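PDB 4X3N: calcium-regulated actin-bundling protein from Dictyostelium discoideum, which binds calcium and bundles actin filaments, and may contribute to building and reorganising the filopodia and pseudopodia of moving cells. Local coordinates for residues H48-N51 / E56-K59; L188-V193 / N280-E285. One frame throughout, in Å; residues are numbered along the deposited sequence.

Interaction 1: H48-N51 / E56-K59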
loop_
_atom_site.group_PDB
_atom_site.type_symbol
_atom_site.label_atom_id
_atom_site.label_comp_id
_atom_site.label_asym_id
_atom_site.label_seq_id
_atom_site.Cartn_x
_atom_site.Cartn_y
_atom_site.Cartn_z
ATOM N N HIS A 48 -25.113 6.674 -5.123
ATOM C CA HIS A 48 -25.066 8.039 -4.676
ATOM C C HIS A 48 -25.020 8.961 -5.883
ATOM O O HIS A 48 -25.731 9.988 -5.947
ATOM C CB HIS A 48 -23.849 8.357 -3.805
ATOM C CG HIS A 48 -24.072 8.092 -2.374
ATOM N ND1 HIS A 48 -24.094 6.812 -1.871
ATOM C CD2 HIS A 48 -24.336 8.914 -1.336
ATOM C CE1 HIS A 48 -24.311 6.850 -0.572
ATOM N NE2 HIS A 48 -24.494 8.111 -0.224
ATOM N N PHE A 49 -24.134 8.642 -6.794
ATOM C CA PHE A 49 -24.009 9.486 -8.018
ATOM C C PHE A 49 -25.324 9.579 -8.809
ATOM O O PHE A 49 -25.782 10.682 -9.152
ATOM C CB PHE A 49 -22.893 8.956 -8.892
ATOM C CG PHE A 49 -22.770 9.694 -10.236
ATOM C CD1 PHE A 49 -22.249 10.943 -10.275
ATOM C CD2 PHE A 49 -23.233 9.141 -11.393
ATOM C CE1 PHE A 49 -22.160 11.658 -11.465
ATOM C CE2 PHE A 49 -23.142 9.856 -12.597
ATOM C CZ PHE A 49 -22.603 11.108 -12.599
ATOM N N LEU A 50 -25.926 8.408 -9.088
ATOM C CA LEU A 50 -27.128 8.330 -9.857
ATOM C C LEU A 50 -28.293 9.039 -9.171
ATOM O O LEU A 50 -28.977 9.830 -9.823
ATOM C CB LEU A 50 -27.485 6.896 -10.179
ATOM C CG LEU A 50 -26.571 6.148 -11.102
ATOM C CD1 LEU A 50 -26.952 4.688 -11.086
ATOM C CD2 LEU A 50 -26.600 6.655 -12.548
ATOM N N ASN A 51 -28.521 8.801 -7.882
ATOM C CA ASN A 51 -29.523 9.575 -7.166
ATOM C C ASN A 51 -29.355 11.077 -7.302
ATOM O O ASN A 51 -30.336 11.770 -7.384
ATOM C CB ASN A 51 -29.501 9.291 -5.673
ATOM C CG ASN A 51 -30.176 7.970 -5.333
ATOM O OD1 ASN A 51 -30.980 7.463 -6.100
ATOM N ND2 ASN A 51 -29.859 7.435 -4.175
ATOM N N GLU A 56 -30.200 14.429 -14.977
ATOM C CA GLU A 56 -29.246 14.634 -16.039
ATOM C C GLU A 56 -28.648 13.410 -16.634
ATOM O O GLU A 56 -28.147 13.455 -17.758
ATOM C CB GLU A 56 -28.084 15.471 -15.499
ATOM C CG GLU A 56 -28.425 16.875 -15.022
ATOM C CD GLU A 56 -28.961 16.925 -13.611
ATOM O OE1 GLU A 56 -28.982 15.905 -12.880
ATOM O OE2 GLU A 56 -29.305 18.043 -13.203
ATOM N N VAL A 57 -28.572 12.308 -15.872
ATOM C CA VAL A 57 -27.701 11.186 -16.297
ATOM C C VAL A 57 -28.403 9.864 -16.491
ATOM O O VAL A 57 -27.777 8.925 -16.966
ATOM C CB VAL A 57 -26.460 10.998 -15.342
ATOM C CG1 VAL A 57 -26.779 10.148 -14.142
ATOM C CG2 VAL A 57 -25.258 10.443 -16.108
ATOM N N SER A 58 -29.714 9.836 -16.238
ATOM C CA SER A 58 -30.472 8.593 -16.204
ATOM C C SER A 58 -30.269 7.716 -17.440
ATOM O O SER A 58 -30.269 6.468 -17.360
ATOM C CB SER A 58 -31.995 8.893 -16.028
ATOM O OG SER A 58 -32.557 9.520 -17.174
ATOM N N LYS A 59 -30.094 8.348 -18.594
ATOM C CA LYS A 59 -29.953 7.553 -19.823
ATOM C C LYS A 59 -28.612 6.871 -19.981
ATOM O O LYS A 59 -28.479 5.959 -20.837
ATOM C CB LYS A 59 -30.235 8.434 -21.027
ATOM C CG LYS A 59 -31.668 8.990 -21.077
ATOM C CD LYS A 59 -31.793 10.176 -22.062
ATOM C CE LYS A 59 -31.217 9.819 -23.442
ATOM N NZ LYS A 59 -31.637 10.662 -24.600
#

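Interaction 2: L188-V193 / N280-E285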
loop_
_atom_site.group_PDB
_atom_site.type_symbol
_atom_site.label_atom_id
_atom_site.label_comp_id
_atom_site.label_asym_id
_atom_site.label_seq_id
_atom_site.Cartn_x
_atom_site.Cartn_y
_atom_site.Cartn_z
ATOM N N LEU A 188 -29.780 -4.705 1.080
ATOM C CA LEU A 188 -29.258 -5.814 1.864
ATOM C C LEU A 188 -29.868 -7.133 1.480
ATOM O O LEU A 188 -29.192 -8.156 1.562
ATOM C CB LEU A 188 -29.480 -5.575 3.364
ATOM C CG LEU A 188 -28.740 -4.366 3.911
ATOM C CD1 LEU A 188 -29.168 -4.077 5.363
ATOM C CD2 LEU A 188 -27.257 -4.612 3.806
ATOM N N ALA A 189 -31.122 -7.146 1.056
ATOM C CA ALA A 189 -31.662 -8.371 0.523
ATOM C C ALA A 189 -30.929 -8.814 -0.752
ATOM O O ALA A 189 -30.669 -9.999 -0.997
ATOM C CB ALA A 189 -33.145 -8.196 0.241
ATOM N N LEU A 190 -30.635 -7.853 -1.611
ATOM C CA LEU A 190 -29.778 -8.141 -2.767
ATOM C C LEU A 190 -28.380 -8.649 -2.350
ATOM O O LEU A 190 -27.883 -9.590 -2.928
ATOM C CB LEU A 190 -29.713 -6.938 -3.700
ATOM C CG LEU A 190 -30.963 -6.739 -4.586
ATOM C CD1 LEU A 190 -31.087 -5.340 -5.144
ATOM C CD2 LEU A 190 -31.057 -7.766 -5.680
ATOM N N GLU A 191 -27.779 -8.093 -1.304
ATOM C CA GLU A 191 -26.483 -8.550 -0.879
ATOM C C GLU A 191 -26.613 -9.982 -0.341
ATOM O O GLU A 191 -25.724 -10.804 -0.501
ATOM C CB GLU A 191 -25.830 -7.614 0.157
ATOM C CG GLU A 191 -24.532 -8.164 0.720
ATOM C CD GLU A 191 -23.501 -8.590 -0.365
ATOM O OE1 GLU A 191 -23.523 -8.015 -1.498
ATOM O OE2 GLU A 191 -22.674 -9.512 -0.092
ATOM N N GLU A 192 -27.719 -10.292 0.295
ATOM C CA GLU A 192 -27.922 -11.660 0.728
ATOM C C GLU A 192 -28.042 -12.634 -0.503
ATOM O O GLU A 192 -27.622 -13.757 -0.431
ATOM C CB GLU A 192 -29.136 -11.688 1.652
ATOM C CG GLU A 192 -29.664 -13.066 1.988
ATOM C CD GLU A 192 -28.709 -13.898 2.795
ATOM O OE1 GLU A 192 -27.896 -13.298 3.487
ATOM O OE2 GLU A 192 -28.777 -15.144 2.701
ATOM N N VAL A 193 -28.592 -12.215 -1.635
ATOM C CA VAL A 193 -28.491 -13.040 -2.812
ATOM C C VAL A 193 -27.027 -13.285 -3.176
ATOM O O VAL A 193 -26.665 -14.402 -3.539
ATOM C CB VAL A 193 -29.224 -12.452 -4.017
ATOM C CG1 VAL A 193 -28.997 -13.287 -5.256
ATOM C CG2 VAL A 193 -30.709 -12.270 -3.756
ATOM N N ASN A 280 -33.439 -2.652 -9.224
ATOM C CA ASN A 280 -34.215 -3.408 -10.250
ATOM C C ASN A 280 -33.343 -3.980 -11.296
ATOM O O ASN A 280 -33.462 -5.126 -11.648
ATOM C CB ASN A 280 -35.335 -2.542 -10.838
ATOM C CG ASN A 280 -36.569 -2.468 -9.908
ATOM O OD1 ASN A 280 -37.399 -3.341 -9.931
ATOM N ND2 ASN A 280 -36.655 -1.452 -9.080
ATOM N N ARG A 281 -32.434 -3.185 -11.831
ATOM C CA ARG A 281 -31.456 -3.750 -12.749
ATOM C C ARG A 281 -30.694 -4.960 -12.236
ATOM O O ARG A 281 -30.443 -5.948 -12.953
ATOM C CB ARG A 281 -30.439 -2.662 -13.110
ATOM C CG ARG A 281 -29.493 -3.052 -14.213
ATOM C CD ARG A 281 -30.256 -3.228 -15.520
ATOM N NE ARG A 281 -29.342 -3.573 -16.592
ATOM C CZ ARG A 281 -28.802 -4.784 -16.775
ATOM N NH1 ARG A 281 -29.089 -5.787 -15.959
ATOM N NH2 ARG A 281 -27.940 -4.989 -17.793
ATOM N N ASP A 282 -30.285 -4.863 -10.988
ATOM C CA ASP A 282 -29.429 -5.877 -10.386
ATOM C C ASP A 282 -30.232 -7.157 -10.124
ATOM O O ASP A 282 -29.808 -8.272 -10.456
ATOM C CB ASP A 282 -28.875 -5.267 -9.126
ATOM C CG ASP A 282 -27.737 -6.042 -8.573
ATOM O OD1 ASP A 282 -26.780 -6.239 -9.342
ATOM O OD2 ASP A 282 -27.776 -6.399 -7.378
ATOM N N LEU A 283 -31.432 -6.978 -9.579
ATOM C CA LEU A 283 -32.402 -8.071 -9.448
ATOM C C LEU A 283 -32.630 -8.741 -10.759
ATOM O O LEU A 283 -32.589 -9.950 -10.845
ATOM C CB LEU A 283 -33.733 -7.560 -8.976
ATOM C CG LEU A 283 -34.846 -8.584 -8.792
ATOM C CD1 LEU A 283 -34.536 -9.522 -7.604
ATOM C CD2 LEU A 283 -36.175 -7.824 -8.597
ATOM N N GLU A 284 -32.874 -7.944 -11.789
ATOM C CA GLU A 284 -33.065 -8.496 -13.138
ATOM C C GLU A 284 -31.890 -9.405 -13.554
ATOM O O GLU A 284 -32.092 -10.545 -13.971
ATOM C CB GLU A 284 -33.262 -7.295 -14.089
ATOM C CG GLU A 284 -33.302 -7.576 -15.584
ATOM C CD GLU A 284 -33.213 -6.274 -16.446
ATOM O OE1 GLU A 284 -32.723 -6.349 -17.585
ATOM O OE2 GLU A 284 -33.614 -5.166 -16.008
ATOM N N GLU A 285 -30.667 -8.896 -13.427
ATOM C CA GLU A 285 -29.435 -9.633 -13.742
ATOM C C GLU A 285 -29.366 -10.932 -12.939
ATOM O O GLU A 285 -29.174 -12.040 -13.466
ATOM C CB GLU A 285 -28.210 -8.751 -13.406
ATOM C CG GLU A 285 -26.880 -9.191 -14.016
ATOM C CD GLU A 285 -26.918 -9.168 -15.516
ATOM O OE1 GLU A 285 -27.748 -8.411 -16.053
ATOM O OE2 GLU A 285 -26.146 -9.917 -16.157
#

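Interaction 1: H48-N51 / E56-K59
Val57 meets Phe49 and Leu50 through its two methyl groups. CG1 of Val57 does most of the work. Val57 CG1 lies 3.8 Å from Leu50 CD2 and 4.0 Å from Phe49 CE2. The other methyl, Val57 CG2, also approaches Phe49 CE2, at 4.1 Å. Both methyls of Val57 thus rest against the same ring carbon. CG1 reaches the ring obliquely. The valine crosses each of the two side chains at about a right angle.

A chi1 of 175° swings the Phe49 ring away from its own backbone N and on toward Val57. Leu50 has CG beside the backbone N instead (chi1 -67°), and its CD2 branch makes the touch. Val57 lies eight residues after Phe49 and seven after Leu50. Leu50 CA and Val57 CA are only 7.1 Å apart, closer than a straight alpha helix would put them, so the chain bends in between.

Further out, Tyr53 meets the Phe49 ring with the planes at about 40°. Tyr161 and Phe164 cover Val57. Leu157 and Leu158 pack on Phe49 from helix 153-160, which carries the calcium ligand Glu155 and leaves a calcium loop consistent with an EF-hand. Across the two segments no hydrogen bond forms. The contact is purely apolar and buried, held by shape and by exclusion of water.

Interaction 2: L188-V193 / N280-E285
Two helices pack side by side here: the long helix 181-211, whose segment 188-193 belongs to the F-actin-bundling C-terminal region, and helix 273-290 near the end of the chain. Leu190 is the single residue of 188-193 that touches 280-285. Its CG sits anti to the carbonyl carbon (chi1 -77°), and both methyls reach the facing helix. CD2 of Leu190 lies 3.9 Å from Asp282 OD2 and 4.0 Å from the backbone N of Leu283. Leu190 CD2 also meets Leu283 CB at 4.3 Å. CD1 of Leu190 stands 4.1 Å from Asp282 OD2. Leu190 and Asp282 lie alongside each other, pointing opposite ways.

The buried carboxylate is anchored by Tyr65 on helix 61-79, whose OH is hydrogen-bonded to Asp282 OD1. Asp282 OD2 has a long, weak ion pair with Lys286. Away from 188-193, Arg281 NH1 donates to Glu285 OE1 at 2.9 Å, nearly straight at 169°. OE1 lies in the guanidinium plane and is met on the anti side of the carboxylate. This salt bridge joins successive turns of one helix, and Arg281 NE pairs with Glu62.

Val248 of helix 232-255 also packs on Leu190, as do Met279 and Lys286. The arrangement is that of a helix bundle, with Leu190 in the seam between helices 181-211, 232-255 and 273-290.

How the interactions relate
Interaction 1 comes first along the chain, and interaction 2 follows it. Their centres are 19 Å apart, and their nearest atoms are about 8 Å apart without touching. Interaction 1 is local, within helix 42-57. Interaction 2 joins helices 181-211 and 273-290, far apart in sequence. Helix 273-290 connects the two regions: it supplies 280-285, and its Ala275 backbone N is hydrogen-bonded to Asn51 of 48-51. Helix 153-160, which packs on Phe49, also carries the calcium ligand Glu155. Helix 273-290 therefore contacts both helix 42-57, near the calcium site, and the long helix 181-211. This is consistent with one continuous packed unit.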